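Local coordinates for 33-36 kDa outer membrane protein (Acinetobacter baumannii, PDB 6GIE) that probably forms a beta-barrel channel for small solutes through the bacterial outer membrane, at residues 56-59 with 65-68; 214-217 with 221-224. All coordinates share one frame; numbering follows the deposited sequence.

Interaction 1: residues 56-59 with 65-68; sequences VDAS and EAAF
The backbones come closest at the first turn of a short helix, where Ala-58 CA and Ala-66 CA are 4.7 Å apart, and they diverge to 6.2 Å between Val-56 CA and Ala-67 CA. Residues 56-57 lie on a short strand that pairs with strand 22-35, with Val-56 bonded to Tyr-23 through the backbone. Glu-65 occupies the N-cap position of the helix.

Contact across the gap is apolar and rests on methyl groups. Ala-58 CB meets Ala-66 CB at 3.4 Å, tighter than normal van der Waals spacing. With CG1 anti to the backbone N (chi1 176°), Val-56 places that methyl over the peptide group joining Ala-66 to Ala-67, with Val-56 CG1 3.7 Å from Ala-66 O and 3.8 Å from Ala-66 CB. Ala-66 CB is thus bordered by both residues, and the small side chains let the helix lie close to residues 56-58.

Beyond Ala-58 the chain turns: Asp-57 OD1 accepts from both Ser-59 N (3.1 Å, N-H...O 165°) and Ser-59 OG. On the far flank of the helix, Glu-65 forms a salt bridge with Lys-196, whose charge also makes a cation-pi contact with Phe-68. Lys-196 belongs to a strand not adjacent to strand 22-35, so the connection appears to fold into the barrel. The arrangement combines an Asx turn with a short helix that probably lies inside the barrel of this porin.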
ATOM      1  N   VAL A  56      -4.626  15.694  -7.369  1.00 27.19           N
ATOM      2  CA  VAL A  56      -5.194  14.386  -7.617  1.00 25.35           C
ATOM      3  C   VAL A  56      -6.707  14.494  -7.730  1.00 27.52           C
ATOM      4  O   VAL A  56      -7.378  14.978  -6.812  1.00 23.85           O
ATOM      5  CB  VAL A  56      -4.876  13.396  -6.484  1.00 21.26           C
ATOM      6  CG1 VAL A  56      -5.591  12.062  -6.785  1.00 21.32           C
ATOM      7  CG2 VAL A  56      -3.369  13.207  -6.371  1.00 18.61           C
ATOM      8  N   ASP A  57      -7.231  14.024  -8.864  1.00 29.39           N
ATOM      9  CA  ASP A  57      -8.677  14.021  -9.156  1.00 28.05           C
ATOM     10  C   ASP A  57      -9.291  12.632  -8.897  1.00 26.55           C
ATOM     11  O   ASP A  57      -9.124  11.706  -9.707  1.00 25.77           O
ATOM     12  CB  ASP A  57      -8.887  14.407 -10.600  1.00 30.77           C
ATOM     13  CG  ASP A  57     -10.360  14.478 -10.985  1.00 38.17           C
ATOM     14  OD1 ASP A  57     -11.225  14.018 -10.189  1.00 38.61           O
ATOM     15  OD2 ASP A  57     -10.657  15.012 -12.096  1.00 41.59           O
ATOM     16  N   ALA A  58     -10.040  12.527  -7.809  1.00 24.67           N
ATOM     17  CA  ALA A  58     -10.614  11.260  -7.309  1.00 30.39           C
ATOM     18  C   ALA A  58     -12.041  10.923  -7.792  1.00 33.18           C
ATOM     19  O   ALA A  58     -12.612   9.920  -7.341  1.00 31.67           O
ATOM     20  CB  ALA A  58     -10.599  11.255  -5.753  1.00 31.36           C
ATOM     21  N   SER A  59     -12.587  11.697  -8.722  1.00 35.11           N
ATOM     22  CA  SER A  59     -13.901  11.386  -9.286  1.00 40.31           C
ATOM     23  C   SER A  59     -13.901  10.432 -10.468  1.00 41.07           C
ATOM     24  O   SER A  59     -14.938  10.240 -11.050  1.00 40.99           O
ATOM     25  CB  SER A  59     -14.653  12.669  -9.675  1.00 50.51           C
ATOM     26  OG  SER A  59     -14.162  13.217 -10.893  1.00 60.60           O
ATOM     27  N   GLU A  65      -8.095   4.665  -4.534  1.00 15.31           N
ATOM     28  CA  GLU A  65      -7.054   4.421  -5.497  1.00 17.47           C
ATOM     29  C   GLU A  65      -6.860   5.596  -6.443  1.00 15.96           C
ATOM     30  O   GLU A  65      -6.332   5.436  -7.517  1.00 13.62           O
ATOM     31  CB  GLU A  65      -7.376   3.163  -6.354  1.00 15.41           C
ATOM     32  CG  GLU A  65      -7.312   1.870  -5.570  1.00 16.77           C
ATOM     33  CD  GLU A  65      -5.930   1.502  -5.019  1.00 20.66           C
ATOM     34  OE1 GLU A  65      -4.879   1.983  -5.507  1.00 30.74           O
ATOM     35  OE2 GLU A  65      -5.886   0.749  -4.014  1.00 31.17           O
ATOM     36  N   ALA A  66      -7.294   6.775  -6.040  1.00 18.64           N
ATOM     37  CA  ALA A  66      -7.266   7.948  -6.918  1.00 17.09           C
ATOM     38  C   ALA A  66      -5.846   8.330  -7.298  1.00 16.69           C
ATOM     39  O   ALA A  66      -5.642   8.805  -8.455  1.00 14.54           O
ATOM     40  CB  ALA A  66      -7.969   9.137  -6.239  1.00 18.28           C
ATOM     41  N   ALA A  67      -4.871   8.123  -6.385  1.00 14.52           N
ATOM     42  CA  ALA A  67      -3.456   8.547  -6.700  1.00 18.03           C
ATOM     43  C   ALA A  67      -2.912   7.665  -7.836  1.00 17.21           C
ATOM     44  O   ALA A  67      -2.345   8.151  -8.875  1.00 16.91           O
ATOM     45  CB  ALA A  67      -2.520   8.484  -5.490  1.00 15.21           C
ATOM     46  N   PHE A  68      -3.049   6.368  -7.627  1.00 15.81           N
ATOM     47  CA  PHE A  68      -2.736   5.404  -8.705  1.00 18.14           C
ATOM     48  C   PHE A  68      -3.469   5.663 -10.045  1.00 16.47           C
ATOM     49  O   PHE A  68      -2.843   5.744 -11.145  1.00 15.54           O
ATOM     50  CB  PHE A  68      -2.999   3.989  -8.261  1.00 18.11           C
ATOM     51  CG  PHE A  68      -2.606   2.981  -9.291  1.00 16.56           C
ATOM     52  CD1 PHE A  68      -1.268   2.660  -9.489  1.00 19.44           C
ATOM     53  CD2 PHE A  68      -3.549   2.364 -10.047  1.00 15.76           C
ATOM     54  CE1 PHE A  68      -0.909   1.724 -10.485  1.00 22.79           C
ATOM     55  CE2 PHE A  68      -3.212   1.400 -11.031  1.00 15.57           C
ATOM     56  CZ  PHE A  68      -1.894   1.097 -11.253  1.00 17.60           C
TER

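Interaction 2: residues 214-217 with 221-224; sequences GVFA and AYGM
Ala-221 O is approached by two donors from the neighbouring strand: Val-215 N at 2.9 Å, with an N-H...O angle of 167°, and the weaker CA-H of Gly-214, whose CA lies 3.5 Å from Ala-221 O. Ala-221 N returns a bond to Val-215 O, also 2.9 Å. This reciprocal pair identifies Val-215 and Ala-221 as a hydrogen-bonded antiparallel pair in the beta hairpin of strands 207-216 and 220-229; Gly-214 and Tyr-222 form the next, non-hydrogen-bonded pair. The short strand segments run at 172°, almost exactly antiparallel.

Val-215 and Ala-221 project to one face, with Val-215 CB 4.5 Å from Ala-221 CB. Tyr-222 points to the other face, where its ring meets that of Phe-216. Because CG of Phe-216 is beside the backbone N and anti to the carbonyl carbon (chi1 -59°), the ring folds back along its own strand, bringing Phe-216 CE2 to 3.9 Å from Gly-214 CA. Both aromatic residues are on the surface, consistent with the outer side of a barrel wall. Tyr-222 OH is hydrogen-bonded to Asn-220 ND2, within the same strand. The two aromatic side chains cross at about a right angle, and Phe-216 CE1 arrives at the edge of the Tyr-222 ring, 4.1 Å from Tyr-222 CE1.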
ATOM      1  N   GLY A 214       6.261 -10.328  -5.042  1.00 26.44           N
ATOM      2  CA  GLY A 214       7.250 -11.372  -4.816  1.00 27.06           C
ATOM      3  C   GLY A 214       8.580 -10.776  -4.384  1.00 29.68           C
ATOM      4  O   GLY A 214       9.009  -9.746  -4.893  1.00 25.34           O
ATOM      5  N   VAL A 215       9.205 -11.447  -3.416  1.00 32.34           N
ATOM      6  CA  VAL A 215      10.502 -11.095  -2.889  1.00 33.43           C
ATOM      7  C   VAL A 215      11.356 -12.321  -3.021  1.00 36.02           C
ATOM      8  O   VAL A 215      11.021 -13.374  -2.445  1.00 34.13           O
ATOM      9  CB  VAL A 215      10.436 -10.736  -1.397  1.00 38.30           C
ATOM     10  CG1 VAL A 215      11.848 -10.478  -0.851  1.00 43.19           C
ATOM     11  CG2 VAL A 215       9.554  -9.525  -1.194  1.00 40.42           C
ATOM     12  N   PHE A 216      12.454 -12.180  -3.769  1.00 34.50           N
ATOM     13  CA  PHE A 216      13.282 -13.318  -4.209  1.00 38.12           C
ATOM     14  C   PHE A 216      14.692 -13.182  -3.637  1.00 39.99           C
ATOM     15  O   PHE A 216      15.408 -12.248  -3.978  1.00 36.82           O
ATOM     16  CB  PHE A 216      13.355 -13.373  -5.757  1.00 36.36           C
ATOM     17  CG  PHE A 216      12.014 -13.513  -6.409  1.00 35.69           C
ATOM     18  CD1 PHE A 216      11.466 -14.767  -6.666  1.00 35.77           C
ATOM     19  CD2 PHE A 216      11.284 -12.392  -6.756  1.00 35.72           C
ATOM     20  CE1 PHE A 216      10.203 -14.880  -7.236  1.00 34.60           C
ATOM     21  CE2 PHE A 216      10.030 -12.506  -7.334  1.00 35.21           C
ATOM     22  CZ  PHE A 216       9.498 -13.759  -7.591  1.00 31.30           C
ATOM     23  N   ALA A 217      15.078 -14.123  -2.785  1.00 44.59           N
ATOM     24  CA  ALA A 217      16.313 -14.043  -2.015  1.00 45.84           C
ATOM     25  C   ALA A 217      16.826 -15.444  -1.937  1.00 47.91           C
ATOM     26  O   ALA A 217      16.708 -16.152  -2.912  1.00 48.55           O
ATOM     27  CB  ALA A 217      16.011 -13.488  -0.635  1.00 46.73           C
ATOM     28  N   ALA A 221       9.380 -15.143  -0.845  1.00 28.22           N
ATOM     29  CA  ALA A 221       8.158 -14.860  -0.174  1.00 26.84           C
ATOM     30  C   ALA A 221       7.228 -14.213  -1.186  1.00 25.01           C
ATOM     31  O   ALA A 221       7.648 -13.494  -2.060  1.00 22.96           O
ATOM     32  CB  ALA A 221       8.387 -13.915   1.004  1.00 26.41           C
ATOM     33  N   TYR A 222       5.944 -14.436  -1.019  1.00 25.08           N
ATOM     34  CA  TYR A 222       4.950 -13.943  -1.954  1.00 25.41           C
ATOM     35  C   TYR A 222       3.769 -13.423  -1.226  1.00 23.10           C
ATOM     36  O   TYR A 222       3.421 -13.891  -0.119  1.00 25.97           O
ATOM     37  CB  TYR A 222       4.420 -15.084  -2.849  1.00 27.74           C
ATOM     38  CG  TYR A 222       5.447 -16.008  -3.400  1.00 27.79           C
ATOM     39  CD1 TYR A 222       6.206 -15.634  -4.490  1.00 30.81           C
ATOM     40  CD2 TYR A 222       5.667 -17.254  -2.829  1.00 30.80           C
ATOM     41  CE1 TYR A 222       7.169 -16.487  -5.002  1.00 33.91           C
ATOM     42  CE2 TYR A 222       6.628 -18.129  -3.330  1.00 33.71           C
ATOM     43  CZ  TYR A 222       7.372 -17.743  -4.412  1.00 33.75           C
ATOM     44  OH  TYR A 222       8.316 -18.570  -4.929  1.00 38.50           O
ATOM     45  N   GLY A 223       3.072 -12.531  -1.878  1.00 21.73           N
ATOM     46  CA  GLY A 223       1.847 -12.009  -1.281  1.00 24.42           C
ATOM     47  C   GLY A 223       0.838 -11.494  -2.284  1.00 23.87           C
ATOM     48  O   GLY A 223       1.211 -11.033  -3.353  1.00 20.97           O
ATOM     49  N   MET A 224      -0.441 -11.511  -1.915  1.00 25.63           N
ATOM     50  CA  MET A 224      -1.469 -10.810  -2.714  1.00 26.45           C
ATOM     51  C   MET A 224      -2.581 -10.182  -1.874  1.00 22.16           C
ATOM     52  O   MET A 224      -2.941 -10.645  -0.762  1.00 21.36           O
ATOM     53  CB  MET A 224      -2.053 -11.737  -3.878  1.00 28.83           C
ATOM     54  CG  MET A 224      -2.932 -12.915  -3.453  1.00 56.18           C
ATOM     55  SD  MET A 224      -3.835 -13.893  -4.736  1.00 60.42           S
ATOM     56  CE  MET A 224      -3.756 -12.785  -6.167  1.00 35.49           C
TER

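Interactions 1 and 2 lie on opposite sides of the chain's centre, with their own centres 27 Å apart and their nearest atoms about 12 Å apart, so they do not touch. Strand 190-200 relates them: its Lys-196 serves Glu-65 and Phe-68 of the helix in interaction 1, while Val-191 and Ala-193 bond through the backbone to Phe-216 and Gly-214 of interaction 2. The first contact belongs to a connection apparently folded within the barrel; the second closes a hairpin in its wall. A bound C8E detergent molecule is about 13 Å from the Tyr-222 side chain, too far for direct contact.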